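Local coordinates for protein HIAXHD3 (Humicola insolens, PDB 3ZXK) that removes arabinofuranose side chains from xylan as a family 43 glycoside hydrolase, a scaffold into which endo-xylanase activity has been engineered, at residues N164-S169 against T173-V178; Y98-V103 against D152-A157; D396-V401 against G522-K527. All coordinates share one frame; numbering follows the deposited sequence.

Interaction 1 (N164-S169 against T173-V178); sequences NVAQLS and TRQVRV
Thr173 and Ser169 lie side by side at the turn of a beta hairpin. Both hydroxyls are hydrogen-bonded to Asp171 OD1 in the connecting loop. Arg174 comes next and is held through both its backbone N and its backbone O. Its N donates to Ser169 OG at 3.1 Å, and its O accepts Ser169 N at 2.8 Å. Ser169 OG sits between its own backbone N and carbonyl carbon (chi1 57°), which turns it to meet Arg174 N. The Arg174 chain bends at chi3 (-53°). This folds the guanidinium back, so that one face lies over Ser169 CB, with NH2 3.5 Å from that carbon. Gln175 CB points away from the facing strand, and its OE1 is hydrogen-bonded to Tyr141 OH and Asn139 ND2. Val176 N donates to Gln167 O at 2.8 Å, and Val176 CG2 rests on Ser169 CA at 3.7 Å. Arg177 N also points at Gln167 O, but weakly, at 3.4 Å. Two successive residues thus face Gln167, which makes a classic beta bulge. Arg177 O completes the pairing by accepting Gln167 N at 2.8 Å. The Arg177 guanidinium leads off to a cation-pi contact with Phe225. Val178 returns to regular antiparallel pairing opposite Ala166, where CG2 meets Ala166 CB at 3.9 Å. The strands 163-168 and 175-183 are the last two of a four-stranded antiparallel sheet, consistent with one blade of the family 43 five-bladed propeller. Strand 154-158 pairs with the other edge of 163-168, and strand 175-183 is outermost.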
loop_
_atom_site.group_PDB
_atom_site.type_symbol
_atom_site.label_atom_id
_atom_site.label_comp_id
_atom_site.label_asym_id
_atom_site.label_seq_id
_atom_site.Cartn_x
_atom_site.Cartn_y
_atom_site.Cartn_z
ATOM N N ASN A 164 -19.284 -4.592 15.889
ATOM C CA ASN A 164 -19.980 -5.889 15.923
ATOM C C ASN A 164 -18.965 -7.033 15.873
ATOM O O ASN A 164 -17.820 -6.828 15.457
ATOM C CB ASN A 164 -20.894 -5.988 14.703
ATOM C CG ASN A 164 -21.671 -4.721 14.484
ATOM O OD1 ASN A 164 -22.457 -4.329 15.338
ATOM N ND2 ASN A 164 -21.392 -4.031 13.373
ATOM N N VAL A 165 -19.374 -8.226 16.294
ATOM C CA VAL A 165 -18.528 -9.404 16.145
ATOM C C VAL A 165 -19.317 -10.514 15.479
ATOM O O VAL A 165 -20.372 -10.940 15.974
ATOM C CB VAL A 165 -17.955 -9.896 17.503
ATOM C CG1 VAL A 165 -17.300 -11.289 17.384
ATOM C CG2 VAL A 165 -16.995 -8.874 18.088
ATOM N N ALA A 166 -18.787 -10.992 14.361
ATOM C CA ALA A 166 -19.332 -12.148 13.658
ATOM C C ALA A 166 -18.528 -13.396 13.989
ATOM O O ALA A 166 -17.287 -13.349 14.149
ATOM C CB ALA A 166 -19.272 -11.943 12.146
ATOM N N GLN A 167 -19.238 -14.510 14.114
ATOM C CA GLN A 167 -18.621 -15.821 14.185
ATOM C C GLN A 167 -18.730 -16.466 12.809
ATOM O O GLN A 167 -19.801 -16.430 12.200
ATOM C CB GLN A 167 -19.337 -16.682 15.217
ATOM C CG GLN A 167 -18.672 -18.034 15.387
ATOM C CD GLN A 167 -19.356 -18.932 16.402
ATOM O OE1 GLN A 167 -19.906 -18.465 17.391
ATOM N NE2 GLN A 167 -19.282 -20.229 16.180
ATOM N N LEU A 168 -17.625 -17.010 12.309
ATOM C CA LEU A 168 -17.648 -17.710 11.029
ATOM C C LEU A 168 -17.773 -19.214 11.179
ATOM O O LEU A 168 -17.576 -19.758 12.259
ATOM C CB LEU A 168 -16.376 -17.391 10.251
ATOM C CG LEU A 168 -16.001 -15.918 10.161
ATOM C CD1 LEU A 168 -14.838 -15.837 9.212
ATOM C CD2 LEU A 168 -17.158 -15.075 9.647
ATOM N N SER A 169 -18.138 -19.864 10.073
ATOM C CA SER A 169 -18.210 -21.310 10.044
ATOM C C SER A 169 -16.795 -21.918 10.209
ATOM O O SER A 169 -15.774 -21.224 10.036
ATOM C CB SER A 169 -18.831 -21.769 8.719
ATOM O OG SER A 169 -18.084 -21.267 7.629
ATOM N N THR A 173 -15.873 -19.769 5.618
ATOM C CA THR A 173 -16.523 -19.291 4.367
ATOM C C THR A 173 -17.905 -18.686 4.523
ATOM O O THR A 173 -18.394 -18.085 3.572
ATOM C CB THR A 173 -16.589 -20.379 3.276
ATOM O OG1 THR A 173 -17.490 -21.400 3.727
ATOM C CG2 THR A 173 -15.190 -20.956 2.997
ATOM N N ARG A 174 -18.530 -18.841 5.691
ATOM C CA ARG A 174 -19.882 -18.384 5.920
ATOM C C ARG A 174 -19.977 -17.688 7.275
ATOM O O ARG A 174 -19.263 -18.030 8.222
ATOM C CB ARG A 174 -20.846 -19.575 5.958
ATOM C CG ARG A 174 -20.977 -20.315 4.629
ATOM C CD ARG A 174 -21.913 -21.521 4.748
ATOM N NE ARG A 174 -21.564 -22.442 5.842
ATOM C CZ ARG A 174 -22.213 -22.518 7.010
ATOM N NH1 ARG A 174 -23.261 -21.737 7.272
ATOM N NH2 ARG A 174 -21.817 -23.381 7.931
ATOM N N GLN A 175 -20.907 -16.751 7.380
ATOM C CA GLN A 175 -21.242 -16.207 8.687
ATOM C C GLN A 175 -22.203 -17.147 9.419
ATOM O O GLN A 175 -23.226 -17.554 8.848
ATOM C CB GLN A 175 -21.895 -14.867 8.473
ATOM C CG GLN A 175 -22.331 -14.153 9.723
ATOM C CD GLN A 175 -22.929 -12.806 9.391
ATOM O OE1 GLN A 175 -22.221 -11.866 9.026
ATOM N NE2 GLN A 175 -24.244 -12.721 9.477
ATOM N N VAL A 176 -21.914 -17.452 10.686
ATOM C CA VAL A 176 -22.781 -18.335 11.488
ATOM C C VAL A 176 -23.672 -17.499 12.424
ATOM O O VAL A 176 -24.851 -17.806 12.649
ATOM C CB VAL A 176 -21.955 -19.406 12.271
ATOM C CG1 VAL A 176 -22.681 -19.920 13.521
ATOM C CG2 VAL A 176 -21.577 -20.557 11.343
ATOM N N ARG A 177 -23.095 -16.436 12.972
ATOM C CA ARG A 177 -23.770 -15.621 13.976
ATOM C C ARG A 177 -23.148 -14.223 14.005
ATOM O O ARG A 177 -21.955 -14.101 13.737
ATOM C CB ARG A 177 -23.590 -16.286 15.347
ATOM C CG ARG A 177 -24.130 -15.474 16.487
ATOM C CD ARG A 177 -23.987 -16.180 17.820
ATOM N NE ARG A 177 -24.177 -15.212 18.896
ATOM C CZ ARG A 177 -23.952 -15.448 20.186
ATOM N NH1 ARG A 177 -23.525 -16.639 20.591
ATOM N NH2 ARG A 177 -24.161 -14.484 21.072
ATOM N N VAL A 178 -23.947 -13.181 14.294
ATOM C CA VAL A 178 -23.389 -11.844 14.594
ATOM C C VAL A 178 -23.947 -11.314 15.911
ATOM O O VAL A 178 -25.154 -11.408 16.167
ATOM C CB VAL A 178 -23.638 -10.786 13.485
ATOM C CG1 VAL A 178 -22.973 -9.447 13.848
ATOM C CG2 VAL A 178 -23.082 -11.252 12.161
#

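Interaction 2 (Y98-V103 against D152-A157); sequences YWYGCV and DTMYIA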
loop_
_atom_site.group_PDB
_atom_site.type_symbol
_atom_site.label_atom_id
_atom_site.label_comp_id
_atom_site.label_asym_id
_atom_site.label_seq_id
_atom_site.Cartn_x
_atom_site.Cartn_y
_atom_site.Cartn_z
ATOM N N TYR A 98 -5.489 -16.554 5.662
ATOM C CA TYR A 98 -6.820 -16.058 5.331
ATOM C C TYR A 98 -6.830 -14.527 5.293
ATOM O O TYR A 98 -6.602 -13.864 6.323
ATOM C CB TYR A 98 -7.871 -16.487 6.353
ATOM C CG TYR A 98 -8.201 -17.964 6.404
ATOM C CD1 TYR A 98 -7.248 -18.911 6.815
ATOM C CD2 TYR A 98 -9.473 -18.423 6.069
ATOM C CE1 TYR A 98 -7.546 -20.270 6.866
ATOM C CE2 TYR A 98 -9.782 -19.786 6.141
ATOM C CZ TYR A 98 -8.809 -20.713 6.518
ATOM O OH TYR A 98 -9.133 -22.045 6.610
ATOM N N TRP A 99 -7.226 -13.978 4.156
ATOM C CA TRP A 99 -7.381 -12.532 3.977
ATOM C C TRP A 99 -8.852 -12.242 3.774
ATOM O O TRP A 99 -9.470 -12.811 2.876
ATOM C CB TRP A 99 -6.568 -12.051 2.744
ATOM C CG TRP A 99 -6.754 -10.565 2.496
ATOM C CD1 TRP A 99 -6.030 -9.539 3.073
ATOM C CD2 TRP A 99 -7.783 -9.916 1.696
ATOM N NE1 TRP A 99 -6.517 -8.313 2.682
ATOM C CE2 TRP A 99 -7.576 -8.476 1.843
ATOM C CE3 TRP A 99 -8.812 -10.365 0.882
ATOM C CZ2 TRP A 99 -8.366 -7.544 1.183
ATOM C CZ3 TRP A 99 -9.617 -9.414 0.238
ATOM C CH2 TRP A 99 -9.394 -8.034 0.381
ATOM N N TYR A 100 -9.423 -11.366 4.594
ATOM C CA TYR A 100 -10.805 -10.952 4.338
ATOM C C TYR A 100 -10.796 -9.445 4.120
ATOM O O TYR A 100 -10.119 -8.717 4.871
ATOM C CB TYR A 100 -11.715 -11.221 5.535
ATOM C CG TYR A 100 -11.947 -12.663 5.909
ATOM C CD1 TYR A 100 -11.022 -13.369 6.692
ATOM C CD2 TYR A 100 -13.122 -13.326 5.495
ATOM C CE1 TYR A 100 -11.256 -14.704 7.043
ATOM C CE2 TYR A 100 -13.357 -14.659 5.843
ATOM C CZ TYR A 100 -12.422 -15.330 6.619
ATOM O OH TYR A 100 -12.630 -16.649 6.973
ATOM N N GLY A 101 -11.628 -8.992 3.190
ATOM C CA GLY A 101 -11.821 -7.544 3.020
ATOM C C GLY A 101 -13.194 -7.254 2.444
ATOM O O GLY A 101 -13.608 -7.922 1.489
ATOM N N CYS A 102 -13.883 -6.245 2.987
ATOM C CA CYS A 102 -15.164 -5.807 2.435
ATOM C C CYS A 102 -14.935 -4.780 1.345
ATOM O O CYS A 102 -14.256 -3.777 1.567
ATOM C CB CYS A 102 -16.067 -5.199 3.522
ATOM S SG CYS A 102 -17.632 -4.634 2.785
ATOM N N VAL A 103 -15.495 -5.028 0.169
ATOM C CA VAL A 103 -15.372 -4.111 -0.957
ATOM C C VAL A 103 -16.767 -3.926 -1.509
ATOM O O VAL A 103 -17.439 -4.900 -1.894
ATOM C CB VAL A 103 -14.430 -4.678 -2.064
ATOM C CG1 VAL A 103 -14.351 -3.705 -3.240
ATOM C CG2 VAL A 103 -13.032 -4.926 -1.493
ATOM N N ASP A 152 -9.747 -22.799 17.515
ATOM C CA ASP A 152 -9.852 -22.782 16.049
ATOM C C ASP A 152 -11.183 -22.233 15.519
ATOM O O ASP A 152 -11.492 -22.401 14.339
ATOM C CB ASP A 152 -9.498 -24.155 15.435
ATOM C CG ASP A 152 -8.741 -24.043 14.091
ATOM O OD1 ASP A 152 -8.290 -22.930 13.692
ATOM O OD2 ASP A 152 -8.623 -25.079 13.401
ATOM N N THR A 153 -11.971 -21.555 16.363
ATOM C CA THR A 153 -13.136 -20.846 15.847
ATOM C C THR A 153 -12.675 -19.464 15.380
ATOM O O THR A 153 -11.879 -18.828 16.035
ATOM C CB THR A 153 -14.241 -20.730 16.893
ATOM O OG1 THR A 153 -14.652 -22.055 17.271
ATOM C CG2 THR A 153 -15.453 -19.946 16.342
ATOM N N MET A 154 -13.197 -19.025 14.244
ATOM C CA MET A 154 -12.840 -17.767 13.631
ATOM C C MET A 154 -13.936 -16.704 13.870
ATOM O O MET A 154 -15.160 -16.982 13.735
ATOM C CB MET A 154 -12.577 -17.992 12.143
ATOM C CG MET A 154 -11.411 -18.952 11.888
ATOM S SD MET A 154 -11.317 -19.366 10.143
ATOM C CE MET A 154 -10.719 -17.829 9.471
ATOM N N TYR A 155 -13.500 -15.494 14.242
ATOM C CA TYR A 155 -14.366 -14.346 14.510
ATOM C C TYR A 155 -13.863 -13.156 13.731
ATOM O O TYR A 155 -12.664 -13.033 13.515
ATOM C CB TYR A 155 -14.335 -13.975 16.021
ATOM C CG TYR A 155 -14.813 -15.082 16.920
ATOM C CD1 TYR A 155 -16.168 -15.272 17.192
ATOM C CD2 TYR A 155 -13.898 -15.976 17.477
ATOM C CE1 TYR A 155 -16.581 -16.321 17.991
ATOM C CE2 TYR A 155 -14.315 -17.024 18.290
ATOM C CZ TYR A 155 -15.666 -17.172 18.536
ATOM O OH TYR A 155 -16.128 -18.201 19.325
ATOM N N ILE A 156 -14.784 -12.274 13.345
ATOM C CA ILE A 156 -14.407 -10.987 12.755
ATOM C C ILE A 156 -15.123 -9.845 13.488
ATOM O O ILE A 156 -16.353 -9.818 13.560
ATOM C CB ILE A 156 -14.686 -10.912 11.235
ATOM C CG1 ILE A 156 -13.823 -11.958 10.495
ATOM C CG2 ILE A 156 -14.426 -9.502 10.689
ATOM C CD1 ILE A 156 -14.086 -12.067 9.005
ATOM N N ALA A 157 -14.325 -8.947 14.056
ATOM C CA ALA A 157 -14.809 -7.695 14.593
ATOM C C ALA A 157 -14.850 -6.674 13.438
ATOM O O ALA A 157 -13.955 -6.648 12.575
ATOM C CB ALA A 157 -13.912 -7.215 15.747
#
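Met154 and Ile156 reach across to the rings of Tyr98 and Tyr100 by CH-pi contacts. Met154 CE lies over one face of the Tyr98 ring, 4.0 Å from the centroid and 25° off the normal, displaced toward CD2. Ile156 CD1 sits more squarely on the Tyr100 ring, 3.9 Å from the centroid and 13° off the normal. A Met-aromatic contact adds to the first pair, for Met154 SD lies above the Tyr98 ring, 4.6 Å from its centroid. The bend at chi3 of Met154 swings CE between the two tyrosines. The same methyl therefore also makes van der Waals contact with Tyr100. There it comes to the ring edge, near the plane, 3.4 Å from OH. The axes of 98-103 and 154-157 come within 10.5 Å and cross at -34°, as in layers packed face to face. Strand 96-103 and strand 154-158 belong to separate four-stranded sheets, probably successive propeller blades. Leu146 of strand 145-148 touches Tyr100, Met154 and Ile156 in the same buried layer. The contact between the two segments is held by dispersion and shape. The Tyr100 hydroxyl adds a polar link to the same neighbouring sheet through its hydrogen bond to Gly172 O, while Tyr98 OH is hydrogen-bonded to Asn94 ND2 and Arg91 NH1 near its own strand. These bonds probably help set the rings against which the aliphatic ends rest.

Interaction 3 (D396-V401 against G522-K527); sequences DRAGAV and GEVKVK
Asp396 has CG anti to its carbonyl carbon (chi1 -70°), which carries the carboxylate across to Gly522. With chi2 at -4°, OD1 is eclipsed with CA and OD2 extends onward. OD2 lies against Gly522 CA at 3.3 Å, a close approach made possible by the missing side chain of that glycine. One ordered water joins the two segments in a bridge. It donates to Asp396 OD1 at 2.8 Å and accepts from Gly522 N at 2.7 Å. The carboxylate has further partners: Arg393 N is hydrogen-bonded to OD2, and Ser516 OG makes a weak bond to OD1. The two strands belong to different antiparallel sheets, 396-403 to one and 523-533 to the other. They face each other across the concanavalin A-like beta sandwich of the C-terminal region. Two residues further along each segment, the contact becomes apolar. Val524 CG1, anti to its carbonyl carbon, points at Ala398 CB and stops 4.0 Å away. Asn514 of strand 509-516 touches both Ala398 and Val524. Met392 and Leu356 also pack on Val524.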
loop_
_atom_site.group_PDB
_atom_site.type_symbol
_atom_site.label_atom_id
_atom_site.label_comp_id
_atom_site.label_asym_id
_atom_site.label_seq_id
_atom_site.Cartn_x
_atom_site.Cartn_y
_atom_site.Cartn_z
ATOM N N ASP A 396 0.517 8.569 -29.680
ATOM C CA ASP A 396 0.880 7.898 -28.435
ATOM C C ASP A 396 1.547 8.858 -27.452
ATOM O O ASP A 396 2.226 9.835 -27.850
ATOM C CB ASP A 396 1.800 6.707 -28.683
ATOM C CG ASP A 396 1.094 5.517 -29.377
ATOM O OD1 ASP A 396 -0.118 5.601 -29.591
ATOM O OD2 ASP A 396 1.775 4.532 -29.752
ATOM N N ARG A 397 1.286 8.617 -26.169
ATOM C CA ARG A 397 1.852 9.400 -25.095
ATOM C C ARG A 397 2.374 8.384 -24.070
ATOM O O ARG A 397 1.626 7.538 -23.589
ATOM C CB ARG A 397 0.779 10.328 -24.508
ATOM C CG ARG A 397 0.194 11.328 -25.506
ATOM C CD ARG A 397 -0.711 12.293 -24.798
ATOM N NE ARG A 397 -1.190 13.279 -25.761
ATOM C CZ ARG A 397 -2.150 14.165 -25.510
ATOM N NH1 ARG A 397 -2.698 14.205 -24.290
ATOM N NH2 ARG A 397 -2.556 15.018 -26.456
ATOM N N ALA A 398 3.651 8.453 -23.734
ATOM C CA ALA A 398 4.212 7.506 -22.772
ATOM C C ALA A 398 5.185 8.249 -21.858
ATOM O O ALA A 398 5.691 9.321 -22.247
ATOM C CB ALA A 398 4.932 6.391 -23.510
ATOM N N GLY A 399 5.400 7.744 -20.654
ATOM C CA GLY A 399 6.388 8.380 -19.775
ATOM C C GLY A 399 6.366 8.027 -18.314
ATOM O O GLY A 399 5.800 7.017 -17.907
ATOM N N ALA A 400 6.982 8.908 -17.537
ATOM C CA ALA A 400 7.145 8.721 -16.121
ATOM C C ALA A 400 6.281 9.740 -15.378
ATOM O O ALA A 400 6.440 10.948 -15.546
ATOM C CB ALA A 400 8.621 8.842 -15.722
ATOM N N VAL A 401 5.327 9.233 -14.606
ATOM C CA VAL A 401 4.357 10.042 -13.941
ATOM C C VAL A 401 4.527 10.018 -12.425
ATOM O O VAL A 401 4.830 8.974 -11.804
ATOM C CB VAL A 401 2.920 9.631 -14.377
ATOM C CG1 VAL A 401 2.652 8.119 -14.091
ATOM C CG2 VAL A 401 1.839 10.540 -13.741
ATOM N N GLY A 522 0.652 0.854 -30.942
ATOM C CA GLY A 522 1.962 1.305 -30.446
ATOM C C GLY A 522 2.434 0.566 -29.220
ATOM O O GLY A 522 1.642 -0.092 -28.516
ATOM N N GLU A 523 3.737 0.628 -28.979
ATOM C CA GLU A 523 4.313 0.043 -27.763
ATOM C C GLU A 523 5.629 0.690 -27.397
ATOM O O GLU A 523 6.347 1.260 -28.245
ATOM C CB GLU A 523 4.487 -1.483 -27.897
ATOM C CG GLU A 523 5.597 -1.914 -28.823
ATOM C CD GLU A 523 5.606 -3.427 -29.008
ATOM O OE1 GLU A 523 4.566 -4.007 -29.374
ATOM O OE2 GLU A 523 6.647 -4.062 -28.791
ATOM N N VAL A 524 5.934 0.604 -26.111
ATOM C CA VAL A 524 7.222 0.968 -25.611
ATOM C C VAL A 524 7.789 -0.188 -24.815
ATOM O O VAL A 524 7.057 -1.077 -24.373
ATOM C CB VAL A 524 7.168 2.269 -24.761
ATOM C CG1 VAL A 524 6.556 3.427 -25.557
ATOM C CG2 VAL A 524 6.447 2.046 -23.452
ATOM N N LYS A 525 9.104 -0.153 -24.595
ATOM C CA LYS A 525 9.745 -1.139 -23.762
ATOM C C LYS A 525 10.332 -0.404 -22.562
ATOM O O LYS A 525 11.116 0.549 -22.734
ATOM C CB LYS A 525 10.868 -1.862 -24.540
ATOM C CG LYS A 525 11.613 -2.926 -23.702
ATOM C CD LYS A 525 12.531 -3.820 -24.533
ATOM C CE LYS A 525 13.686 -3.070 -25.160
ATOM N NZ LYS A 525 14.553 -4.014 -25.916
ATOM N N VAL A 526 9.971 -0.848 -21.371
ATOM C CA VAL A 526 10.582 -0.334 -20.161
ATOM C C VAL A 526 11.760 -1.230 -19.839
ATOM O O VAL A 526 11.589 -2.411 -19.521
ATOM C CB VAL A 526 9.577 -0.291 -18.995
ATOM C CG1 VAL A 526 10.134 0.569 -17.890
ATOM C CG2 VAL A 526 8.245 0.279 -19.474
ATOM N N LYS A 527 12.965 -0.699 -19.978
ATOM C CA LYS A 527 14.153 -1.502 -19.758
ATOM C C LYS A 527 14.503 -1.609 -18.297
ATOM O O LYS A 527 15.020 -2.628 -17.862
ATOM C CB LYS A 527 15.357 -0.945 -20.502
ATOM C CG LYS A 527 15.165 -0.832 -22.009
ATOM C CD LYS A 527 16.509 -0.451 -22.598
ATOM C CE LYS A 527 16.353 0.379 -23.844
ATOM N NZ LYS A 527 17.691 0.925 -24.197
HETATM O O HOH W 1 -0.946 2.970 -30.236
#

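In the fold
Interactions 1 and 2 belong to the same part of the family 43 domain, their centres 9 Å apart. They share a sheet: Leu168 N meets Met154 O and Ala166 N meets Ile156 O, both probable hydrogen bonds at 2.8 Å. Interaction 1 joins strands within that sheet, is partly exposed, and relies on backbone bonds. Interaction 2 packs one side of the sheet on another sheet, is buried, and is aromatic and aliphatic. Interaction 3 lies in the C-terminal sandwich, on the opposite side of the chain's centre, about 40 Å from interaction 2 between centres. It too is buried between sheets, but mixes a water-bridged carboxylate with a small apolar contact.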